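Local structure of TolA protein (Pseudomonas aeruginosa, 1LR0) at residues V26-L37 and R93-P101; L37-P45 and F80-V91. The protein probably acts in the Tol-Pal system, which draws in the outer membrane during cell division and keeps it intact, as the C-terminal periplasmic domain of TolA. All coordinates share one frame; numbering follows the deposited sequence.

Contact 1 (V26-L37 and R93-P101)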
loop_
_atom_site.group_PDB
_atom_site.type_symbol
_atom_site.label_atom_id
_atom_site.label_comp_id
_atom_site.label_asym_id
_atom_site.label_seq_id
_atom_site.Cartn_x
_atom_site.Cartn_y
_atom_site.Cartn_z
ATOM N N VAL A 26 1.227 4.696 10.693
ATOM C CA VAL A 26 2.360 4.434 9.835
ATOM C C VAL A 26 1.907 3.745 8.576
ATOM O O VAL A 26 2.245 4.126 7.494
ATOM C CB VAL A 26 3.438 3.544 10.589
ATOM C CG1 VAL A 26 4.487 3.042 9.642
ATOM C CG2 VAL A 26 4.127 4.408 11.666
ATOM N N THR A 27 1.169 2.698 8.750
ATOM C CA THR A 27 0.666 1.936 7.673
ATOM C C THR A 27 -0.326 2.783 6.824
ATOM O O THR A 27 -0.381 2.626 5.606
ATOM C CB THR A 27 0.044 0.666 8.298
ATOM O OG1 THR A 27 1.135 -0.176 8.755
ATOM C CG2 THR A 27 -0.601 -0.212 7.296
ATOM N N GLY A 28 -1.050 3.690 7.487
ATOM C CA GLY A 28 -1.979 4.581 6.844
ATOM C C GLY A 28 -1.214 5.532 5.963
ATOM O O GLY A 28 -1.594 5.817 4.829
ATOM N N SER A 29 -0.155 6.078 6.505
ATOM C CA SER A 29 0.627 7.007 5.833
ATOM C C SER A 29 1.370 6.333 4.633
ATOM O O SER A 29 1.440 6.876 3.517
ATOM C CB SER A 29 1.610 7.596 6.798
ATOM O OG SER A 29 2.518 8.420 6.059
ATOM N N LEU A 30 1.900 5.148 4.836
ATOM C CA LEU A 30 2.560 4.467 3.724
ATOM C C LEU A 30 1.588 3.968 2.605
ATOM O O LEU A 30 1.953 3.990 1.436
ATOM C CB LEU A 30 3.410 3.320 4.261
ATOM C CG LEU A 30 4.699 3.825 4.909
ATOM C CD1 LEU A 30 5.277 2.729 5.814
ATOM C CD2 LEU A 30 5.748 4.360 3.840
ATOM N N ASP A 31 0.397 3.516 2.962
ATOM C CA ASP A 31 -0.593 3.062 2.011
ATOM C C ASP A 31 -1.076 4.275 1.219
ATOM O O ASP A 31 -1.293 4.150 0.010
ATOM C CB ASP A 31 -1.782 2.301 2.626
ATOM C CG ASP A 31 -1.385 0.894 3.118
ATOM O OD1 ASP A 31 -0.210 0.447 2.858
ATOM O OD2 ASP A 31 -2.181 0.180 3.757
ATOM N N ASP A 32 -1.189 5.413 1.891
ATOM C CA ASP A 32 -1.529 6.659 1.224
ATOM C C ASP A 32 -0.453 7.023 0.182
ATOM O O ASP A 32 -0.804 7.404 -0.954
ATOM C CB ASP A 32 -1.659 7.825 2.161
ATOM C CG ASP A 32 -2.915 7.825 2.966
ATOM O OD1 ASP A 32 -3.875 7.119 2.582
ATOM O OD2 ASP A 32 -2.977 8.595 4.016
ATOM N N LEU A 33 0.810 6.919 0.584
ATOM C CA LEU A 33 1.910 7.172 -0.331
ATOM C C LEU A 33 1.802 6.233 -1.540
ATOM O O LEU A 33 1.867 6.666 -2.661
ATOM C CB LEU A 33 3.253 7.136 0.394
ATOM C CG LEU A 33 4.529 7.296 -0.450
ATOM C CD1 LEU A 33 4.565 8.694 -0.879
ATOM C CD2 LEU A 33 5.733 6.950 0.346
ATOM N N ILE A 34 1.571 4.954 -1.329
ATOM C CA ILE A 34 1.494 4.051 -2.461
ATOM C C ILE A 34 0.384 4.499 -3.392
ATOM O O ILE A 34 0.543 4.655 -4.609
ATOM C CB ILE A 34 1.237 2.654 -1.969
ATOM C CG1 ILE A 34 2.465 2.094 -1.253
ATOM C CG2 ILE A 34 0.828 1.743 -3.098
ATOM C CD1 ILE A 34 2.171 0.762 -0.574
ATOM N N VAL A 35 -0.743 4.796 -2.784
ATOM C CA VAL A 35 -1.895 5.164 -3.570
ATOM C C VAL A 35 -1.599 6.452 -4.346
ATOM O O VAL A 35 -1.861 6.525 -5.561
ATOM C CB VAL A 35 -3.203 5.262 -2.670
ATOM C CG1 VAL A 35 -4.254 5.955 -3.463
ATOM C CG2 VAL A 35 -3.716 3.817 -2.344
ATOM N N ASN A 36 -1.000 7.442 -3.701
ATOM C CA ASN A 36 -0.737 8.683 -4.416
ATOM C C ASN A 36 0.261 8.474 -5.558
ATOM O O ASN A 36 0.100 9.008 -6.648
ATOM C CB ASN A 36 -0.255 9.768 -3.482
ATOM C CG ASN A 36 -1.462 10.445 -2.652
ATOM O OD1 ASN A 36 -1.651 11.626 -2.753
ATOM N ND2 ASN A 36 -2.276 9.660 -1.972
ATOM N N LEU A 37 1.285 7.671 -5.295
ATOM C CA LEU A 37 2.348 7.478 -6.332
ATOM C C LEU A 37 1.823 6.723 -7.532
ATOM O O LEU A 37 2.109 7.078 -8.698
ATOM C CB LEU A 37 3.571 6.780 -5.719
ATOM C CG LEU A 37 4.293 7.587 -4.628
ATOM C CD1 LEU A 37 5.464 6.694 -4.043
ATOM C CD2 LEU A 37 4.812 8.801 -5.250
ATOM N N ARG A 93 10.049 2.693 -7.506
ATOM C CA ARG A 93 10.572 2.606 -6.131
ATOM C C ARG A 93 9.901 3.490 -5.110
ATOM O O ARG A 93 9.584 4.618 -5.390
ATOM C CB ARG A 93 12.079 2.910 -6.097
ATOM C CG ARG A 93 12.527 4.232 -6.735
ATOM C CD ARG A 93 14.054 4.404 -6.858
ATOM N NE ARG A 93 14.763 4.355 -5.620
ATOM C CZ ARG A 93 15.094 5.419 -4.927
ATOM N NH1 ARG A 93 14.751 6.600 -5.344
ATOM N NH2 ARG A 93 15.811 5.311 -3.838
ATOM N N ILE A 94 9.878 3.013 -3.895
ATOM C CA ILE A 94 9.331 3.730 -2.775
ATOM C C ILE A 94 10.355 3.678 -1.648
ATOM O O ILE A 94 10.117 2.863 -0.727
ATOM C CB ILE A 94 7.939 3.106 -2.365
ATOM C CG1 ILE A 94 7.052 3.070 -3.616
ATOM C CG2 ILE A 94 7.332 4.009 -1.374
ATOM C CD1 ILE A 94 5.638 2.567 -3.375
ATOM N N PRO A 95 11.460 4.461 -1.738
ATOM C CA PRO A 95 12.572 4.411 -0.733
ATOM C C PRO A 95 12.107 4.765 0.702
ATOM O O PRO A 95 12.735 4.514 1.739
ATOM C CB PRO A 95 13.581 5.410 -1.295
ATOM C CG PRO A 95 12.790 6.228 -2.334
ATOM C CD PRO A 95 11.749 5.332 -2.889
ATOM N N GLU A 96 10.935 5.397 0.749
ATOM C CA GLU A 96 10.242 5.651 2.000
ATOM C C GLU A 96 10.105 4.375 2.768
ATOM O O GLU A 96 10.111 4.387 4.027
ATOM C CB GLU A 96 8.861 6.359 1.799
ATOM C CG GLU A 96 8.963 7.760 1.210
ATOM C CD GLU A 96 9.111 7.855 -0.335
ATOM O OE1 GLU A 96 9.322 6.827 -1.016
ATOM O OE2 GLU A 96 8.993 8.981 -0.857
HETATM N N MSE A 97 10.094 3.208 2.111
HETATM C CA MSE A 97 9.970 2.036 2.872
HETATM C C MSE A 97 11.159 1.827 3.761
HETATM O O MSE A 97 11.076 1.055 4.695
HETATM C CB MSE A 97 9.839 0.830 2.016
HETATM C CG MSE A 97 8.656 0.857 1.144
HETATM SE SE MSE A 97 7.027 0.430 2.301
HETATM C CE MSE A 97 5.644 1.444 1.140
ATOM N N GLN A 98 12.250 2.526 3.516
ATOM C CA GLN A 98 13.466 2.214 4.280
ATOM C C GLN A 98 13.331 2.698 5.702
ATOM O O GLN A 98 14.192 2.454 6.514
ATOM C CB GLN A 98 14.685 2.849 3.653
ATOM C CG GLN A 98 15.140 2.235 2.311
ATOM C CD GLN A 98 16.182 3.065 1.619
ATOM O OE1 GLN A 98 16.976 3.741 2.272
ATOM N NE2 GLN A 98 16.195 3.022 0.290
ATOM N N GLN A 99 12.257 3.389 6.018
ATOM C CA GLN A 99 12.002 3.902 7.354
ATOM C C GLN A 99 11.456 2.866 8.302
ATOM O O GLN A 99 11.401 3.083 9.515
ATOM C CB GLN A 99 10.972 4.974 7.229
ATOM C CG GLN A 99 11.525 6.144 6.344
ATOM C CD GLN A 99 10.525 7.310 6.135
ATOM O OE1 GLN A 99 10.872 8.350 5.506
ATOM N NE2 GLN A 99 9.289 7.134 6.644
ATOM N N LEU A 100 11.070 1.732 7.760
ATOM C CA LEU A 100 10.566 0.661 8.564
ATOM C C LEU A 100 11.720 -0.212 9.104
ATOM O O LEU A 100 12.641 -0.508 8.383
ATOM C CB LEU A 100 9.706 -0.248 7.716
ATOM C CG LEU A 100 8.449 0.399 7.135
ATOM C CD1 LEU A 100 7.795 -0.576 6.302
ATOM C CD2 LEU A 100 7.549 0.775 8.280
ATOM N N PRO A 101 11.591 -0.701 10.327
ATOM C CA PRO A 101 12.443 -1.782 10.807
ATOM C C PRO A 101 12.184 -2.914 9.906
ATOM O O PRO A 101 11.073 -3.101 9.425
ATOM C CB PRO A 101 11.823 -2.149 12.166
ATOM C CG PRO A 101 11.139 -0.987 12.596
ATOM C CD PRO A 101 10.605 -0.282 11.338
#
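Val26, Leu30 and Ile34, each one turn further along the helix, face Leu100, Met97 and Ile94 in that order, so helix 26-37 and segment 93-101 run in opposite senses. The CA atoms of Leu30 and Met97 are 7.8 Å apart, and 95-99 is wound as a 3-10 turn. No hydrogen bond joins the two segments; what holds them together is a row of apolar side chains. At one end Leu30 and Leu100 meet tip to tip, CD1 of Leu30 lying 3.9 Å from CD2 of Leu100, while Val26 slides past the same methyl in the opposite direction.

Met97, a selenomethionine in this derivative, starts out across the helix rather than at it. A bend at chi2 (-76°) turns its end inward, and Met97 CE settles between Leu30 CD2 at 4.0 Å and Ile34 CD1 at 3.9 Å. This belongs to a TonB-like C-terminal domain, in which the C-terminal part of helix 4-41 packs on a three-stranded antiparallel sheet: Ile34 also touches Ile58 and Met97 touches Met60, both on strand 54-60. On the same helix Asp31 forms a salt bridge with Arg112 of strand 111-116.

Ile94 reaches the helix with all its branches. Ile94 CD1 comes 3.8 Å from Ile34 CG1, its CG2 packs on Leu33, and its CG1 lies 4.0 Å from Leu37 CD1. Leu33, with CG anti to its backbone N (chi1 176°), sends CD2 across the folded chain of Glu96 at about a right angle. Leu33 CD2 is 3.4 Å from Glu96 CG, a tight fit against the aliphatic part of a charged residue.

Contact 2 (L37-P45 and F80-V91); sequences LVSQQWRRP and FDSSAVAAVRNV
Val38 and Trp42 lie against Val88 and Ala87 where helix 37-41 crosses helix 80-91, their axes 8.0 Å apart at closest and their directions 110° apart, before 42-45 runs on as loop toward Phe80. The small side chain of Ala87 lets the backbones come close: its CB is 3.6 Å from Val38 CG1 and also touches CA of Trp42. The other methyl of Val38, CG2, meets CG2 of both Val88 and Val91.

Trp42 carries the polar part. A chi1 of -175° sets the indole opposite the backbone N and brings its N-H to Ser83. Trp42 NE1 donates to Ser83 OG at 2.9 Å with the acceptor near the ring plane and an N-H...O angle of 156°. Ser83 OG in turn donates to Phe80 O at 2.7 Å, on a lone pair of a carbonyl that also accepts from Ala84 N. The serine oxygen is thereby fixed as acceptor and donor at once. Beyond it, Trp42 CZ2 comes 3.8 Å from Phe80 CE2, the two side chains crossing at about a right angle.

Two waters bridge the segments, one from Gln41 O to Asn90 ND2, the other from Arg43 N to Ser83 O. Helix 118-123 touches Val38 and Trp42 through Leu121, while Phe80 and Val88 rest on strand 54-60 at Val54 and Ile58.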
loop_
_atom_site.group_PDB
_atom_site.type_symbol
_atom_site.label_atom_id
_atom_site.label_comp_id
_atom_site.label_asym_id
_atom_site.label_seq_id
_atom_site.Cartn_x
_atom_site.Cartn_y
_atom_site.Cartn_z
ATOM N N LEU A 37 1.285 7.671 -5.295
ATOM C CA LEU A 37 2.348 7.478 -6.332
ATOM C C LEU A 37 1.823 6.723 -7.532
ATOM O O LEU A 37 2.109 7.078 -8.698
ATOM C CB LEU A 37 3.571 6.780 -5.719
ATOM C CG LEU A 37 4.293 7.587 -4.628
ATOM C CD1 LEU A 37 5.464 6.694 -4.043
ATOM C CD2 LEU A 37 4.812 8.801 -5.250
ATOM N N VAL A 38 0.983 5.712 -7.268
ATOM C CA VAL A 38 0.326 4.936 -8.323
ATOM C C VAL A 38 -0.648 5.846 -9.059
ATOM O O VAL A 38 -0.717 5.831 -10.252
ATOM C CB VAL A 38 -0.373 3.735 -7.774
ATOM C CG1 VAL A 38 -1.185 3.013 -8.819
ATOM C CG2 VAL A 38 0.603 2.780 -7.076
ATOM N N SER A 39 -1.328 6.716 -8.359
ATOM C CA SER A 39 -2.269 7.590 -9.033
ATOM C C SER A 39 -1.528 8.500 -10.014
ATOM O O SER A 39 -1.987 8.798 -11.109
ATOM C CB SER A 39 -2.997 8.478 -7.987
ATOM O OG SER A 39 -3.830 7.706 -7.117
ATOM N N GLN A 40 -0.370 8.987 -9.619
ATOM C CA GLN A 40 0.377 9.859 -10.476
ATOM C C GLN A 40 0.848 9.187 -11.705
ATOM O O GLN A 40 0.884 9.798 -12.785
ATOM C CB GLN A 40 1.652 10.271 -9.762
ATOM C CG GLN A 40 1.499 11.461 -8.928
ATOM C CD GLN A 40 2.571 11.508 -7.843
ATOM O OE1 GLN A 40 2.248 11.944 -6.743
ATOM N NE2 GLN A 40 3.823 11.093 -8.157
ATOM N N GLN A 41 1.155 7.925 -11.586
ATOM C CA GLN A 41 1.516 7.209 -12.774
ATOM C C GLN A 41 0.386 6.700 -13.711
ATOM O O GLN A 41 0.585 6.357 -14.885
ATOM C CB GLN A 41 2.281 5.975 -12.467
ATOM C CG GLN A 41 3.626 6.297 -11.775
ATOM C CD GLN A 41 4.689 6.927 -12.763
ATOM O OE1 GLN A 41 4.640 6.711 -13.960
ATOM N NE2 GLN A 41 5.590 7.676 -12.242
ATOM N N TRP A 42 -0.798 6.632 -13.162
ATOM C CA TRP A 42 -1.891 5.963 -13.851
ATOM C C TRP A 42 -2.292 6.644 -15.147
ATOM O O TRP A 42 -2.507 7.857 -15.219
ATOM C CB TRP A 42 -3.098 5.928 -12.880
ATOM C CG TRP A 42 -4.300 5.184 -13.344
ATOM C CD1 TRP A 42 -4.369 3.844 -13.674
ATOM C CD2 TRP A 42 -5.653 5.679 -13.398
ATOM N NE1 TRP A 42 -5.658 3.523 -14.006
ATOM C CE2 TRP A 42 -6.464 4.616 -13.836
ATOM C CE3 TRP A 42 -6.248 6.923 -13.153
ATOM C CZ2 TRP A 42 -7.857 4.717 -13.932
ATOM C CZ3 TRP A 42 -7.629 7.047 -13.294
ATOM C CH2 TRP A 42 -8.402 5.956 -13.692
ATOM N N ARG A 43 -2.488 5.816 -16.139
ATOM C CA ARG A 43 -2.968 6.261 -17.464
ATOM C C ARG A 43 -4.317 5.591 -17.638
ATOM O O ARG A 43 -4.433 4.347 -17.793
ATOM C CB ARG A 43 -1.982 5.768 -18.550
ATOM C CG ARG A 43 -0.604 6.322 -18.234
ATOM C CD ARG A 43 0.425 6.254 -19.355
ATOM N NE ARG A 43 0.732 7.611 -19.827
ATOM C CZ ARG A 43 1.320 8.579 -19.082
ATOM N NH1 ARG A 43 1.698 8.337 -17.820
ATOM N NH2 ARG A 43 1.527 9.793 -19.612
ATOM N N ARG A 44 -5.373 6.380 -17.471
ATOM C CA ARG A 44 -6.688 5.763 -17.399
ATOM C C ARG A 44 -7.151 5.191 -18.712
ATOM O O ARG A 44 -7.032 5.828 -19.721
ATOM C CB ARG A 44 -7.688 6.734 -16.856
ATOM C CG ARG A 44 -7.925 7.998 -17.716
ATOM C CD ARG A 44 -8.512 9.117 -16.917
ATOM N NE ARG A 44 -7.518 9.624 -15.981
ATOM C CZ ARG A 44 -7.736 10.490 -15.040
ATOM N NH1 ARG A 44 -8.944 11.027 -14.851
ATOM N NH2 ARG A 44 -6.730 10.854 -14.279
ATOM N N PRO A 45 -7.721 3.990 -18.725
ATOM C CA PRO A 45 -8.288 3.458 -19.966
ATOM C C PRO A 45 -9.730 3.882 -20.140
ATOM O O PRO A 45 -10.433 4.208 -19.143
ATOM C CB PRO A 45 -8.190 1.961 -19.722
ATOM C CG PRO A 45 -8.504 1.848 -18.292
ATOM C CD PRO A 45 -7.844 3.007 -17.634
ATOM N N PHE A 80 -8.827 -1.832 -17.037
ATOM C CA PHE A 80 -8.545 -1.151 -15.756
ATOM C C PHE A 80 -7.587 -1.925 -14.926
ATOM O O PHE A 80 -6.623 -1.379 -14.422
ATOM C CB PHE A 80 -9.857 -0.883 -14.934
ATOM C CG PHE A 80 -9.581 -0.316 -13.624
ATOM C CD1 PHE A 80 -10.087 -0.923 -12.464
ATOM C CD2 PHE A 80 -8.767 0.797 -13.530
ATOM C CE1 PHE A 80 -9.774 -0.443 -11.269
ATOM C CE2 PHE A 80 -8.475 1.327 -12.317
ATOM C CZ PHE A 80 -8.967 0.685 -11.123
ATOM N N ASP A 81 -7.795 -3.238 -14.815
ATOM C CA ASP A 81 -6.844 -4.047 -14.093
ATOM C C ASP A 81 -5.388 -3.857 -14.594
ATOM O O ASP A 81 -4.454 -3.684 -13.825
ATOM C CB ASP A 81 -7.155 -5.536 -14.230
ATOM C CG ASP A 81 -8.391 -5.985 -13.478
ATOM O OD1 ASP A 81 -8.686 -7.179 -13.678
ATOM O OD2 ASP A 81 -9.123 -5.262 -12.743
ATOM N N SER A 82 -5.219 -3.948 -15.904
ATOM C CA SER A 82 -3.902 -3.834 -16.475
ATOM C C SER A 82 -3.358 -2.433 -16.231
ATOM O O SER A 82 -2.154 -2.272 -15.973
ATOM C CB SER A 82 -3.972 -4.066 -17.978
ATOM O OG SER A 82 -4.285 -5.413 -18.229
ATOM N N SER A 83 -4.208 -1.428 -16.283
ATOM C CA SER A 83 -3.734 -0.037 -16.041
ATOM C C SER A 83 -3.249 0.192 -14.611
ATOM O O SER A 83 -2.324 0.955 -14.368
ATOM C CB SER A 83 -4.861 0.965 -16.383
ATOM O OG SER A 83 -5.881 1.015 -15.361
ATOM N N ALA A 84 -3.851 -0.491 -13.657
ATOM C CA ALA A 84 -3.352 -0.433 -12.304
ATOM C C ALA A 84 -2.029 -1.142 -12.072
ATOM O O ALA A 84 -1.151 -0.564 -11.441
ATOM C CB ALA A 84 -4.417 -0.879 -11.289
ATOM N N VAL A 85 -1.877 -2.324 -12.643
ATOM C CA VAL A 85 -0.626 -3.059 -12.577
ATOM C C VAL A 85 0.497 -2.235 -13.239
ATOM O O VAL A 85 1.551 -2.068 -12.656
ATOM C CB VAL A 85 -0.804 -4.434 -13.254
ATOM C CG1 VAL A 85 0.531 -5.141 -13.571
ATOM C CG2 VAL A 85 -1.673 -5.294 -12.423
ATOM N N ALA A 86 0.230 -1.643 -14.395
ATOM C CA ALA A 86 1.276 -0.853 -15.082
ATOM C C ALA A 86 1.652 0.354 -14.287
ATOM O O ALA A 86 2.823 0.749 -14.189
ATOM C CB ALA A 86 0.830 -0.466 -16.525
ATOM N N ALA A 87 0.656 0.974 -13.654
ATOM C CA ALA A 87 0.908 2.149 -12.865
ATOM C C ALA A 87 1.792 1.794 -11.654
ATOM O O ALA A 87 2.717 2.572 -11.314
ATOM C CB ALA A 87 -0.432 2.869 -12.367
ATOM N N VAL A 88 1.509 0.663 -11.008
ATOM C CA VAL A 88 2.318 0.269 -9.902
ATOM C C VAL A 88 3.792 0.141 -10.378
ATOM O O VAL A 88 4.687 0.585 -9.699
ATOM C CB VAL A 88 1.881 -1.064 -9.234
ATOM C CG1 VAL A 88 2.883 -1.555 -8.152
ATOM C CG2 VAL A 88 0.469 -0.780 -8.512
ATOM N N ARG A 89 3.972 -0.704 -11.383
ATOM C CA ARG A 89 5.385 -0.947 -11.896
ATOM C C ARG A 89 6.081 0.385 -12.261
ATOM O O ARG A 89 7.288 0.619 -12.017
ATOM C CB ARG A 89 5.393 -1.926 -13.052
ATOM C CG ARG A 89 4.762 -3.239 -12.829
ATOM C CD ARG A 89 5.445 -3.942 -11.714
ATOM N NE ARG A 89 6.880 -4.166 -12.007
ATOM C CZ ARG A 89 7.369 -5.243 -12.584
ATOM N NH1 ARG A 89 6.617 -6.295 -12.926
ATOM N NH2 ARG A 89 8.656 -5.259 -12.775
ATOM N N ASN A 90 5.344 1.325 -12.826
ATOM C CA ASN A 90 5.887 2.544 -13.208
ATOM C C ASN A 90 6.328 3.449 -12.052
ATOM O O ASN A 90 7.090 4.402 -12.250
ATOM C CB ASN A 90 4.900 3.208 -14.129
ATOM C CG ASN A 90 4.931 2.662 -15.515
ATOM O OD1 ASN A 90 5.950 2.182 -15.975
ATOM N ND2 ASN A 90 3.801 2.759 -16.207
ATOM N N VAL A 91 5.849 3.196 -10.849
ATOM C CA VAL A 91 6.271 4.000 -9.753
ATOM C C VAL A 91 7.743 3.729 -9.507
ATOM O O VAL A 91 8.463 4.636 -9.104
ATOM C CB VAL A 91 5.533 3.625 -8.515
ATOM C CG1 VAL A 91 6.161 4.124 -7.310
ATOM C CG2 VAL A 91 4.042 4.038 -8.594
HETATM O O HOH W 1 1.134 3.735 -16.017
HETATM O O HOH W 2 -1.525 2.920 -16.161
#

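Overall arrangement
From the N terminus, helix 4-41 first passes through segment 26-37 of contact 1 and then, sharing Leu37, enters contact 2, so one continuous rod serves both. The chain leaves it, builds strands 54-60 and 66-73, and returns as helix 78-91, whose segment 80-91 closes the inner loop at contact 2. A few residues later 93-101 closes the wider loop at contact 1, within which contact 2 is nested. The centres of the two contacts are about 17 Å apart. Together they tie the C-terminal half of the long helix to helix 78-91 and to the connection leading into helix 102-108, all within the TonB-like C-terminal region.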